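Local structure of exodeoxyribonuclease III (Methanosarcina mazei, 5J8N) at residues 137-140 / 141-144; 154-157 / 158-162. The protein probably acts as a magnesium-dependent DNA repair nuclease, cutting at apurinic or apyrimidinic sites and digesting double-stranded DNA from its 3' ends. The protein carries 3 engineered substitutions. All coordinates share one frame; numbering follows the deposited sequence. Where two conformers were deposited one is given.

Contact 1 of 2, residues 137-140 / 141-144; sequences NALK and SEGK
Glu142 folds its side chain back over Leu139 and Ala138 as helix 119-141 runs out, an instructive case of a helix closing on a Schellman motif. Its CB rests 3.4 Å from Leu139 O, and CG lies equally near Ala138 O. Beyond CG the chain is extended: CD passes Ala138 O, OE1 lies 3.7 Å from the same Ala138 O, an oxygen facing an oxygen with no bond between them, and OE2 comes within 3.6 Å of Leu139 CD2, a carboxylate oxygen against a methyl. With CG beside the backbone N (chi1 -63°), the chain is directed back along the helix.

The main chain does the closing. Gly143 takes up a positive phi of 99°, so that Lys144 N reaches Leu139 O at 3.2 Å while Gly143 N binds Lys140 O at 3.0 Å. Leu139 O also receives a weak bond from Glu142 N. A water donates to Lys140 O and Lys144 O, bridging the two, and Asn229 holds Lys144 O as well. Lys144 then lays its CG 4.0 Å from Leu139 CB, while Leu139 itself packs on Leu146 of strand 146-149.

Chemically, the carbonyls of Leu139 and Lys140 obtain donors from the turn, and that of Lys140 also from a water, whereas the Glu142 carboxylate sits at the carbonyl-rich helix end, which would tend to disfavour its negative charge unless solvent screens it.

Contact 2 of 2, residues 154-157 / 158-162; sequences TAHK and EIDLA
Lys157 and Asp160 exchange two hydrogen bonds across a tight turn. Lys157 N donates to Asp160 OD2 at 2.8 Å, using the anti lone pair of that oxygen, and Asp160 N returns a bond of the same length, 2.8 Å, to Lys157 O. The carboxylate is placed for this by a chi1 of -65°, which sets CG beside its own backbone N. The other oxygen, OD1, is taken by salt bridges to Arg220 and Arg194, so the buried acid has partners at both oxygens, and the two guanidinium groups probably favour its ionised form.

The backbone here is a type I beta turn, with Glu158 and Ile159 at its corners, that opens the short 3-10 segment 158-160. It belongs to the loop between strand 146-149 and helix 175-186 of this DNase I-like fold; the side chain of Ala155 lies about 9 Å from that of Asn153, predicted to stabilise the transition state, and about 10 Å from that of Asp151, predicted as proton donor or acceptor. Leu161 N makes the next bond of the same i+3 to i kind, a weak one, to Glu158 O.

His156 turns its ring away from the turn, its NE2 hydrogen-bonded to Asp182 of helix 175-186 and its O bound by Arg178; its CB nevertheless lies 3.5 Å from Asp160 OD2, and Lys157 CG covers one ring face near the rim. Apolar contacts adjoin the polar pair: Ala155 CB meets Asp160 CB at 3.9 Å and Leu161 CD2 at 4.2 Å, and both residues rest on Trp219.

Contact 1 closes before contact 2 opens, their centres 28 Å apart and their nearest atoms about 14 Å apart, without touching. Between them in sequence runs strand 146-149, which pairs in the seven-stranded mixed sheet with strands 106-111 and 218-227. Contact 1 turns the chain from helix 119-141 into that strand, at the surface and away from the annotated sites. Contact 2 follows the strand at its other end, just past the predicted catalytic residues Asp151 and Asn153. The same helix meets both regions: residues 137-140 lie in its last turn, while Thr154 of contact 2 bonds to its Lys125 and Tyr129. Helix and strand thus link the surface turn of contact 1 to the region of the predicted catalytic residues.

Contact 1 of 2, residues 137-140 / 141-144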
loop_
_atom_site.group_PDB
_atom_site.type_symbol
_atom_site.label_atom_id
_atom_site.label_comp_id
_atom_site.label_asym_id
_atom_site.label_seq_id
_atom_site.Cartn_x
_atom_site.Cartn_y
_atom_site.Cartn_z
ATOM N N ASN A 137 -8.449 14.306 0.325
ATOM C CA ASN A 137 -9.169 15.351 -0.386
ATOM C C ASN A 137 -8.696 16.737 0.040
ATOM O O ASN A 137 -8.636 17.634 -0.771
ATOM C CB ASN A 137 -10.666 15.180 -0.183
ATOM C CG ASN A 137 -11.251 14.060 -1.055
ATOM O OD1 ASN A 137 -10.606 13.548 -1.955
ATOM N ND2 ASN A 137 -12.504 13.711 -0.796
ATOM N N ALA A 138 -8.349 16.936 1.307
ATOM C CA ALA A 138 -7.876 18.235 1.720
ATOM C C ALA A 138 -6.565 18.561 1.025
ATOM O O ALA A 138 -6.403 19.705 0.582
ATOM C CB ALA A 138 -7.745 18.295 3.268
ATOM N N LEU A 139 -5.637 17.617 0.948
ATOM C CA LEU A 139 -4.392 17.862 0.215
ATOM C C LEU A 139 -4.641 18.145 -1.292
ATOM O O LEU A 139 -4.021 19.025 -1.880
ATOM C CB LEU A 139 -3.408 16.701 0.351
ATOM C CG LEU A 139 -2.837 16.543 1.774
ATOM C CD1 LEU A 139 -1.937 15.317 1.801
ATOM C CD2 LEU A 139 -2.082 17.771 2.197
ATOM N N LYS A 140 -5.535 17.374 -1.884
ATOM C CA LYS A 140 -5.850 17.550 -3.293
ATOM C C LYS A 140 -6.462 18.938 -3.546
ATOM O O LYS A 140 -6.139 19.582 -4.548
ATOM C CB LYS A 140 -6.788 16.426 -3.755
ATOM C CG LYS A 140 -6.891 16.342 -5.288
ATOM C CD LYS A 140 -7.503 14.982 -5.696
ATOM C CE LYS A 140 -8.975 14.946 -5.342
ATOM N NZ LYS A 140 -9.752 15.910 -6.184
ATOM N N SER A 141 -7.296 19.447 -2.630
ATOM C CA SER A 141 -7.921 20.755 -2.708
ATOM C C SER A 141 -6.858 21.844 -2.779
ATOM O O SER A 141 -7.057 22.869 -3.383
ATOM C CB SER A 141 -8.858 20.955 -1.482
ATOM O OG SER A 141 -9.200 22.320 -1.291
ATOM N N GLU A 142 -5.733 21.590 -2.073
ATOM C CA GLU A 142 -4.596 22.545 -2.008
ATOM C C GLU A 142 -3.693 22.495 -3.275
ATOM O O GLU A 142 -2.829 23.359 -3.463
ATOM C CB GLU A 142 -3.705 22.228 -0.789
ATOM C CG GLU A 142 -4.349 22.357 0.604
ATOM C CD GLU A 142 -3.499 21.651 1.703
ATOM O OE1 GLU A 142 -4.047 21.411 2.802
ATOM O OE2 GLU A 142 -2.296 21.327 1.470
ATOM N N GLY A 143 -3.907 21.501 -4.132
ATOM C CA GLY A 143 -3.188 21.366 -5.393
ATOM C C GLY A 143 -2.041 20.354 -5.282
ATOM O O GLY A 143 -1.244 20.281 -6.205
ATOM N N LYS A 144 -1.946 19.577 -4.214
ATOM C CA LYS A 144 -0.932 18.549 -4.161
ATOM C C LYS A 144 -1.190 17.533 -5.248
ATOM O O LYS A 144 -2.341 17.268 -5.628
ATOM C CB LYS A 144 -0.925 17.847 -2.791
ATOM C CG LYS A 144 -0.586 18.729 -1.614
ATOM C CD LYS A 144 0.703 19.448 -1.791
ATOM C CE LYS A 144 1.065 20.190 -0.510
ATOM N NZ LYS A 144 2.323 20.996 -0.644
HETATM O O HOH W 1 -4.559 18.848 -6.490
#

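Contact 2 of 2, residues 154-157 / 158-162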
loop_
_atom_site.group_PDB
_atom_site.type_symbol
_atom_site.label_atom_id
_atom_site.label_comp_id
_atom_site.label_asym_id
_atom_site.label_seq_id
_atom_site.Cartn_x
_atom_site.Cartn_y
_atom_site.Cartn_z
ATOM N N THR A 154 -9.176 -4.611 0.404
ATOM C CA THR A 154 -10.440 -4.787 -0.313
ATOM C C THR A 154 -10.156 -5.005 -1.779
ATOM O O THR A 154 -9.247 -4.334 -2.321
ATOM C CB THR A 154 -11.357 -3.514 -0.150
ATOM O OG1 THR A 154 -11.655 -3.332 1.242
ATOM C CG2 THR A 154 -12.687 -3.674 -0.889
ATOM N N ALA A 155 -10.876 -5.952 -2.395
ATOM C CA ALA A 155 -10.870 -6.142 -3.846
ATOM C C ALA A 155 -12.020 -5.316 -4.400
ATOM O O ALA A 155 -13.172 -5.525 -4.026
ATOM C CB ALA A 155 -11.041 -7.663 -4.183
ATOM N N HIS A 156 -11.698 -4.386 -5.313
ATOM C CA HIS A 156 -12.681 -3.374 -5.687
ATOM C C HIS A 156 -13.868 -3.976 -6.428
ATOM O O HIS A 156 -15.045 -3.736 -6.070
ATOM C CB HIS A 156 -11.983 -2.317 -6.542
ATOM C CG HIS A 156 -12.844 -1.153 -6.874
ATOM N ND1 HIS A 156 -12.475 -0.222 -7.826
ATOM C CD2 HIS A 156 -14.060 -0.775 -6.419
ATOM C CE1 HIS A 156 -13.434 0.687 -7.929
ATOM N NE2 HIS A 156 -14.405 0.377 -7.088
ATOM N N LYS A 157 -13.597 -4.744 -7.480
ATOM C CA LYS A 157 -14.619 -5.236 -8.415
ATOM C C LYS A 157 -14.515 -6.766 -8.493
ATOM O O LYS A 157 -13.533 -7.362 -8.015
ATOM C CB LYS A 157 -14.461 -4.610 -9.827
ATOM C CG LYS A 157 -14.575 -3.093 -9.811
ATOM C CD LYS A 157 -14.311 -2.521 -11.211
ATOM C CE LYS A 157 -14.343 -1.008 -11.249
ATOM N NZ LYS A 157 -15.746 -0.505 -11.407
ATOM N N GLU A 158 -15.529 -7.406 -9.072
ATOM C CA GLU A 158 -15.512 -8.865 -9.218
ATOM C C GLU A 158 -14.264 -9.326 -9.954
ATOM O O GLU A 158 -13.720 -10.382 -9.624
ATOM C CB GLU A 158 -16.783 -9.352 -9.918
ATOM C CG GLU A 158 -18.032 -9.203 -9.011
ATOM C CD GLU A 158 -19.251 -9.921 -9.545
ATOM O OE1 GLU A 158 -19.083 -10.793 -10.420
ATOM O OE2 GLU A 158 -20.377 -9.579 -9.097
ATOM N N ILE A 159 -13.774 -8.536 -10.911
ATOM C CA ILE A 159 -12.581 -8.929 -11.656
ATOM C C ILE A 159 -11.340 -8.907 -10.747
ATOM O O ILE A 159 -10.292 -9.465 -11.135
ATOM C CB ILE A 159 -12.385 -8.011 -12.887
ATOM C CG1 ILE A 159 -11.447 -8.585 -13.926
ATOM C CG2 ILE A 159 -12.007 -6.590 -12.518
ATOM C CD1 ILE A 159 -11.371 -7.709 -15.143
ATOM N N ASP A 160 -11.437 -8.282 -9.556
ATOM C CA ASP A 160 -10.277 -8.175 -8.674
ATOM C C ASP A 160 -10.094 -9.359 -7.730
ATOM O O ASP A 160 -9.206 -9.334 -6.886
ATOM C CB ASP A 160 -10.352 -6.876 -7.896
ATOM C CG ASP A 160 -10.234 -5.682 -8.807
ATOM O OD1 ASP A 160 -9.226 -5.662 -9.564
ATOM O OD2 ASP A 160 -11.104 -4.780 -8.820
ATOM N N LEU A 161 -10.865 -10.426 -7.871
ATOM C CA LEU A 161 -10.545 -11.661 -7.154
ATOM C C LEU A 161 -11.028 -12.862 -7.930
ATOM O O LEU A 161 -11.901 -12.770 -8.792
ATOM C CB LEU A 161 -11.110 -11.674 -5.699
ATOM C CG LEU A 161 -12.615 -11.860 -5.484
ATOM C CD1 LEU A 161 -12.914 -12.065 -3.959
ATOM C CD2 LEU A 161 -13.379 -10.607 -5.986
ATOM N N ALA A 162 -10.422 -14.017 -7.643
ATOM C CA ALA A 162 -10.751 -15.213 -8.387
ATOM C C ALA A 162 -12.109 -15.816 -8.062
ATOM O O ALA A 162 -12.699 -16.440 -8.941
ATOM C CB ALA A 162 -9.665 -16.293 -8.172
#